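Local coordinates for protein toxin-antitoxin system toxin HepN family (Shewanella oneidensis MR-1, PDB 6M6U) that cleaves mRNA as the bacteriostatic toxin of a type VII toxin-antitoxin system and is neutralized, mostly through tri-AMPylation, by its cognate antitoxin MntA, at residues F29-L43 with A100-V113. Residues are numbered along the deposited sequence; the frame is centred on the assembly and turned at random.
Sequences FKQDFTLQDSVILNL and AVHDYQELNLDIVV
Tyr104 carries its CG anti to the backbone N (chi1 172°) and Gln36 holds its chain extended beyond CG, which together bring the phenol hydroxyl onto the amide oxygen. Tyr104 OH donates to Gln36 OE1, the oxygen lying at the ring edge near its plane, with amide and ring planes only 24° apart; the modelled separation is very short, so its exact length is doubtful. The other end of the amide has a sound bond: Gln36 NE2 donates to Phe29 O at 2.7 Å, in the carbonyl plane and fairly straight (161° at the hydrogen). This bond ties the amide to the turn before helix 33-60, and the two bonds together would fix its rotation. Leu109 CD2 packs on Gln36 CD, at 3.3 Å, and on NE2, and Phe33 brings CE1 against Tyr104 OH.

Deeper in, Ile40 is the residue most covered by 100-113, its CG2 lying 3.6 Å from Ala100 CB and 3.8 Å from Val101 CG2, while CD1 reaches Leu107 CD2. Toward helix 109-118, the Phe29 ring packs with CD2 3.4 Å from Val113 CG2 and CZ 3.7 Å from Val112 CG1, and it also meets the ring of Tyr23 on helix 3-23. At the exposed margin Lys30, bent at chi3 and chi4, brings NZ to 3.4 Å from Asp110 OD1, a salt bridge whose hydrogen bond is weak.

Arg45 of a second HepT subunit donates through NH2 to Ala100 O. Within the all-helical HEPN fold, the axes of the 33-43 and 109-113 segments approach to 11.8 Å and cross obliquely. The contact holds against Gln36 the hydroxyl of Tyr104, which MntA tri-AMPylates but which is unmodified here; Tyr104 is the last residue of the RX(4)HXY motif, whose His102 is probably catalytic, as in related HEPN RNases.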
loop_
_atom_site.group_PDB
_atom_site.type_symbol
_atom_site.label_atom_id
_atom_site.label_comp_id
_atom_site.label_asym_id
_atom_site.label_seq_id
_atom_site.Cartn_x
_atom_site.Cartn_y
_atom_site.Cartn_z
ATOM N N PHE B 29 13.082 56.168 -29.622
ATOM C CA PHE B 29 13.117 54.892 -28.913
ATOM C C PHE B 29 13.091 55.081 -27.401
ATOM O O PHE B 29 12.288 54.453 -26.703
ATOM C CB PHE B 29 14.345 54.082 -29.313
ATOM C CG PHE B 29 14.479 52.801 -28.546
ATOM C CD1 PHE B 29 13.714 51.698 -28.882
ATOM C CD2 PHE B 29 15.340 52.712 -27.464
ATOM C CE1 PHE B 29 13.821 50.519 -28.164
ATOM C CE2 PHE B 29 15.455 51.534 -26.742
ATOM C CZ PHE B 29 14.694 50.437 -27.093
ATOM N N LYS B 30 13.984 55.918 -26.872
ATOM C CA LYS B 30 14.065 56.085 -25.426
ATOM C C LYS B 30 12.829 56.751 -24.839
ATOM O O LYS B 30 12.682 56.770 -23.612
ATOM C CB LYS B 30 15.313 56.889 -25.061
ATOM C CG LYS B 30 16.612 56.121 -25.228
ATOM C CD LYS B 30 17.817 57.047 -25.164
ATOM C CE LYS B 30 17.839 57.844 -23.869
ATOM N NZ LYS B 30 17.958 56.962 -22.675
ATOM N N GLN B 31 11.940 57.280 -25.676
ATOM C CA GLN B 31 10.720 57.942 -25.231
ATOM C C GLN B 31 9.505 57.024 -25.223
ATOM O O GLN B 31 8.692 57.086 -24.295
ATOM C CB GLN B 31 10.430 59.152 -26.129
ATOM C CG GLN B 31 8.994 59.649 -26.062
ATOM C CD GLN B 31 8.729 60.818 -26.994
ATOM O OE1 GLN B 31 8.324 60.635 -28.146
ATOM N NE2 GLN B 31 8.955 62.029 -26.492
ATOM N N ASP B 32 9.364 56.171 -26.234
ATOM C CA ASP B 32 8.123 55.451 -26.502
ATOM C C ASP B 32 8.194 54.055 -25.886
ATOM O O ASP B 32 8.985 53.213 -26.325
ATOM C CB ASP B 32 7.882 55.386 -28.009
ATOM C CG ASP B 32 6.435 55.103 -28.366
ATOM O OD1 ASP B 32 5.825 54.209 -27.750
ATOM O OD2 ASP B 32 5.903 55.782 -29.268
ATOM N N PHE B 33 7.353 53.812 -24.874
ATOM C CA PHE B 33 7.284 52.488 -24.261
ATOM C C PHE B 33 6.938 51.416 -25.287
ATOM O O PHE B 33 7.434 50.285 -25.204
ATOM C CB PHE B 33 6.255 52.482 -23.127
ATOM C CG PHE B 33 6.706 53.197 -21.884
ATOM C CD1 PHE B 33 8.050 53.280 -21.561
ATOM C CD2 PHE B 33 5.782 53.792 -21.037
ATOM C CE1 PHE B 33 8.462 53.939 -20.415
ATOM C CE2 PHE B 33 6.189 54.453 -19.891
ATOM C CZ PHE B 33 7.531 54.527 -19.580
ATOM N N THR B 34 6.092 51.750 -26.266
ATOM C CA THR B 34 5.625 50.744 -27.216
ATOM C C THR B 34 6.749 50.282 -28.139
ATOM O O THR B 34 6.861 49.085 -28.436
ATOM C CB THR B 34 4.443 51.292 -28.018
ATOM O OG1 THR B 34 3.294 51.377 -27.166
ATOM C CG2 THR B 34 4.121 50.394 -29.198
ATOM N N LEU B 35 7.596 51.210 -28.600
ATOM C CA LEU B 35 8.739 50.804 -29.416
ATOM C C LEU B 35 9.749 50.010 -28.604
ATOM O O LEU B 35 10.416 49.127 -29.150
ATOM C CB LEU B 35 9.436 52.012 -30.040
ATOM C CG LEU B 35 8.597 53.155 -30.613
ATOM C CD1 LEU B 35 9.516 54.312 -31.002
ATOM C CD2 LEU B 35 7.765 52.700 -31.805
ATOM N N GLN B 36 9.893 50.324 -27.316
ATOM C CA GLN B 36 10.758 49.526 -26.452
ATOM C C GLN B 36 10.196 48.121 -26.279
ATOM O O GLN B 36 10.921 47.130 -26.426
ATOM C CB GLN B 36 10.933 50.223 -25.101
ATOM C CG GLN B 36 11.637 51.572 -25.212
ATOM C CD GLN B 36 11.384 52.472 -24.021
ATOM O OE1 GLN B 36 11.200 52.003 -22.902
ATOM N NE2 GLN B 36 11.375 53.779 -24.261
ATOM N N ASP B 37 8.897 48.022 -25.988
ATOM C CA ASP B 37 8.231 46.727 -25.890
ATOM C C ASP B 37 8.482 45.874 -27.130
ATOM O O ASP B 37 8.801 44.684 -27.027
ATOM C CB ASP B 37 6.730 46.930 -25.684
ATOM C CG ASP B 37 6.395 47.534 -24.329
ATOM O OD1 ASP B 37 7.273 47.545 -23.438
ATOM O OD2 ASP B 37 5.241 47.983 -24.151
ATOM N N SER B 38 8.358 46.476 -28.316
ATOM C CA SER B 38 8.484 45.705 -29.550
ATOM C C SER B 38 9.928 45.294 -29.810
ATOM O O SER B 38 10.184 44.186 -30.295
ATOM C CB SER B 38 7.933 46.506 -30.729
ATOM O OG SER B 38 8.069 45.771 -31.931
ATOM N N VAL B 39 10.885 46.173 -29.511
ATOM C CA VAL B 39 12.291 45.803 -29.649
ATOM C C VAL B 39 12.648 44.709 -28.651
ATOM O O VAL B 39 13.305 43.718 -28.993
ATOM C CB VAL B 39 13.193 47.039 -29.475
ATOM C CG1 VAL B 39 14.653 46.619 -29.337
ATOM C CG2 VAL B 39 13.015 48.002 -30.649
ATOM N N ILE B 40 12.203 44.866 -27.404
ATOM C CA ILE B 40 12.540 43.903 -26.362
ATOM C C ILE B 40 11.954 42.532 -26.687
ATOM O O ILE B 40 12.614 41.502 -26.499
ATOM C CB ILE B 40 12.069 44.426 -24.992
ATOM C CG1 ILE B 40 12.953 45.599 -24.547
ATOM C CG2 ILE B 40 12.056 43.312 -23.958
ATOM C CD1 ILE B 40 12.444 46.324 -23.318
ATOM N N LEU B 41 10.725 42.496 -27.207
ATOM C CA LEU B 41 10.097 41.215 -27.511
ATOM C C LEU B 41 10.812 40.513 -28.658
ATOM O O LEU B 41 11.044 39.298 -28.611
ATOM C CB LEU B 41 8.618 41.409 -27.837
ATOM C CG LEU B 41 7.888 40.076 -28.066
ATOM C CD1 LEU B 41 7.431 39.477 -26.739
ATOM C CD2 LEU B 41 6.711 40.244 -29.004
ATOM N N ASN B 42 11.176 41.260 -29.699
ATOM C CA ASN B 42 11.883 40.642 -30.811
ATOM C C ASN B 42 13.322 40.283 -30.450
ATOM O O ASN B 42 13.886 39.367 -31.056
ATOM C CB ASN B 42 11.829 41.553 -32.035
ATOM C CG ASN B 42 10.488 41.485 -32.751
ATOM O OD1 ASN B 42 10.145 40.467 -33.361
ATOM N ND2 ASN B 42 9.720 42.571 -32.678
ATOM N N LEU B 43 13.928 40.969 -29.477
ATOM C CA LEU B 43 15.195 40.486 -28.933
ATOM C C LEU B 43 15.006 39.137 -28.248
ATOM O O LEU B 43 15.797 38.207 -28.453
ATOM C CB LEU B 43 15.778 41.503 -27.956
ATOM C CG LEU B 43 16.637 42.602 -28.580
ATOM C CD1 LEU B 43 17.081 43.611 -27.527
ATOM C CD2 LEU B 43 17.836 41.993 -29.300
ATOM N N ALA B 100 15.472 43.062 -19.485
ATOM C CA ALA B 100 14.505 43.811 -20.280
ATOM C C ALA B 100 13.091 43.282 -20.077
ATOM O O ALA B 100 12.141 44.064 -19.942
ATOM C CB ALA B 100 14.894 43.759 -21.758
ATOM N N VAL B 101 12.932 41.962 -20.021
ATOM C CA VAL B 101 11.595 41.385 -19.946
ATOM C C VAL B 101 11.093 41.345 -18.506
ATOM O O VAL B 101 9.988 41.813 -18.210
ATOM C CB VAL B 101 11.580 39.987 -20.591
ATOM C CG1 VAL B 101 10.193 39.377 -20.487
ATOM C CG2 VAL B 101 12.025 40.071 -22.046
ATOM N N HIS B 102 11.891 40.796 -17.586
ATOM C CA HIS B 102 11.407 40.497 -16.241
ATOM C C HIS B 102 11.601 41.625 -15.239
ATOM O O HIS B 102 10.940 41.623 -14.194
ATOM C CB HIS B 102 12.094 39.242 -15.697
ATOM C CG HIS B 102 11.881 38.029 -16.542
ATOM N ND1 HIS B 102 12.902 37.405 -17.228
ATOM C CD2 HIS B 102 10.757 37.335 -16.829
ATOM C CE1 HIS B 102 12.416 36.373 -17.893
ATOM N NE2 HIS B 102 11.115 36.309 -17.670
ATOM N N ASP B 103 12.488 42.579 -15.516
ATOM C CA ASP B 103 12.806 43.633 -14.562
ATOM C C ASP B 103 13.064 44.940 -15.317
ATOM O O ASP B 103 14.145 45.521 -15.268
ATOM C CB ASP B 103 14.002 43.218 -13.706
ATOM C CG ASP B 103 14.115 44.026 -12.430
ATOM O OD1 ASP B 103 13.071 44.479 -11.914
ATOM O OD2 ASP B 103 15.252 44.199 -11.940
ATOM N N TYR B 104 12.038 45.416 -16.032
ATOM C CA TYR B 104 12.210 46.589 -16.883
ATOM C C TYR B 104 12.588 47.825 -16.080
ATOM O O TYR B 104 13.346 48.671 -16.569
ATOM C CB TYR B 104 10.935 46.854 -17.685
ATOM C CG TYR B 104 10.955 48.165 -18.443
ATOM C CD1 TYR B 104 11.625 48.278 -19.658
ATOM C CD2 TYR B 104 10.304 49.290 -17.948
ATOM C CE1 TYR B 104 11.648 49.478 -20.357
ATOM C CE2 TYR B 104 10.322 50.492 -18.639
ATOM C CZ TYR B 104 10.994 50.579 -19.843
ATOM O OH TYR B 104 11.014 51.771 -20.533
ATOM N N GLN B 105 12.081 47.947 -14.852
ATOM C CA GLN B 105 12.365 49.134 -14.054
ATOM C C GLN B 105 13.854 49.279 -13.767
ATOM O O GLN B 105 14.335 50.396 -13.546
ATOM C CB GLN B 105 11.567 49.092 -12.752
ATOM C CG GLN B 105 10.068 49.278 -12.937
ATOM C CD GLN B 105 9.685 50.722 -13.215
ATOM O OE1 GLN B 105 9.832 51.592 -12.354
ATOM N NE2 GLN B 105 9.194 50.984 -14.421
ATOM N N GLU B 106 14.598 48.174 -13.768
ATOM C CA GLU B 106 16.046 48.220 -13.611
ATOM C C GLU B 106 16.788 48.198 -14.940
ATOM O O GLU B 106 18.022 48.266 -14.944
ATOM C CB GLU B 106 16.525 47.057 -12.738
ATOM C CG GLU B 106 16.200 47.220 -11.266
ATOM C CD GLU B 106 16.368 48.651 -10.795
ATOM O OE1 GLU B 106 15.365 49.250 -10.352
ATOM O OE2 GLU B 106 17.499 49.179 -10.876
ATOM N N LEU B 107 16.077 48.103 -16.058
ATOM C CA LEU B 107 16.733 48.080 -17.355
ATOM C C LEU B 107 17.388 49.421 -17.640
ATOM O O LEU B 107 16.790 50.483 -17.435
ATOM C CB LEU B 107 15.732 47.746 -18.459
ATOM C CG LEU B 107 16.302 47.668 -19.878
ATOM C CD1 LEU B 107 17.374 46.596 -19.962
ATOM C CD2 LEU B 107 15.196 47.411 -20.891
ATOM N N ASN B 108 18.633 49.371 -18.101
ATOM C CA ASN B 108 19.311 50.555 -18.610
ATOM C C ASN B 108 19.059 50.612 -20.110
ATOM O O ASN B 108 19.644 49.840 -20.878
ATOM C CB ASN B 108 20.802 50.525 -18.295
ATOM C CG ASN B 108 21.467 51.864 -18.538
ATOM O OD1 ASN B 108 21.972 52.132 -19.629
ATOM N ND2 ASN B 108 21.452 52.724 -17.525
ATOM N N LEU B 109 18.185 51.530 -20.523
ATOM C CA LEU B 109 17.734 51.571 -21.908
ATOM C C LEU B 109 18.870 51.840 -22.887
ATOM O O LEU B 109 18.714 51.575 -24.083
ATOM C CB LEU B 109 16.645 52.631 -22.058
ATOM C CG LEU B 109 15.466 52.276 -22.957
ATOM C CD1 LEU B 109 14.979 50.859 -22.679
ATOM C CD2 LEU B 109 14.355 53.280 -22.735
ATOM N N ASP B 110 20.012 52.347 -22.409
ATOM C CA ASP B 110 21.120 52.656 -23.307
ATOM C C ASP B 110 21.881 51.411 -23.745
ATOM O O ASP B 110 22.454 51.397 -24.842
ATOM C CB ASP B 110 22.079 53.645 -22.644
ATOM C CG ASP B 110 21.512 55.052 -22.579
ATOM O OD1 ASP B 110 20.870 55.482 -23.564
ATOM O OD2 ASP B 110 21.710 55.731 -21.550
ATOM N N ILE B 111 21.911 50.361 -22.917
ATOM C CA ILE B 111 22.551 49.117 -23.339
ATOM C C ILE B 111 21.711 48.427 -24.406
ATOM O O ILE B 111 22.245 47.813 -25.336
ATOM C CB ILE B 111 22.809 48.191 -22.135
ATOM C CG1 ILE B 111 23.280 48.999 -20.916
ATOM C CG2 ILE B 111 23.844 47.137 -22.508
ATOM C CD1 ILE B 111 23.604 48.139 -19.700
ATOM N N VAL B 112 20.383 48.530 -24.299
ATOM C CA VAL B 112 19.516 48.032 -25.366
ATOM C C VAL B 112 19.808 48.763 -26.668
ATOM O O VAL B 112 19.917 48.142 -27.733
ATOM C CB VAL B 112 18.034 48.162 -24.964
ATOM C CG1 VAL B 112 17.132 47.764 -26.127
ATOM C CG2 VAL B 112 17.731 47.305 -23.739
ATOM N N VAL B 113 19.951 50.091 -26.606
ATOM C CA VAL B 113 20.282 50.857 -27.803
ATOM C C VAL B 113 21.661 50.466 -28.322
ATOM O O VAL B 113 21.857 50.281 -29.530
ATOM C CB VAL B 113 20.182 52.369 -27.521
ATOM C CG1 VAL B 113 21.066 53.159 -28.477
ATOM C CG2 VAL B 113 18.737 52.831 -27.633
#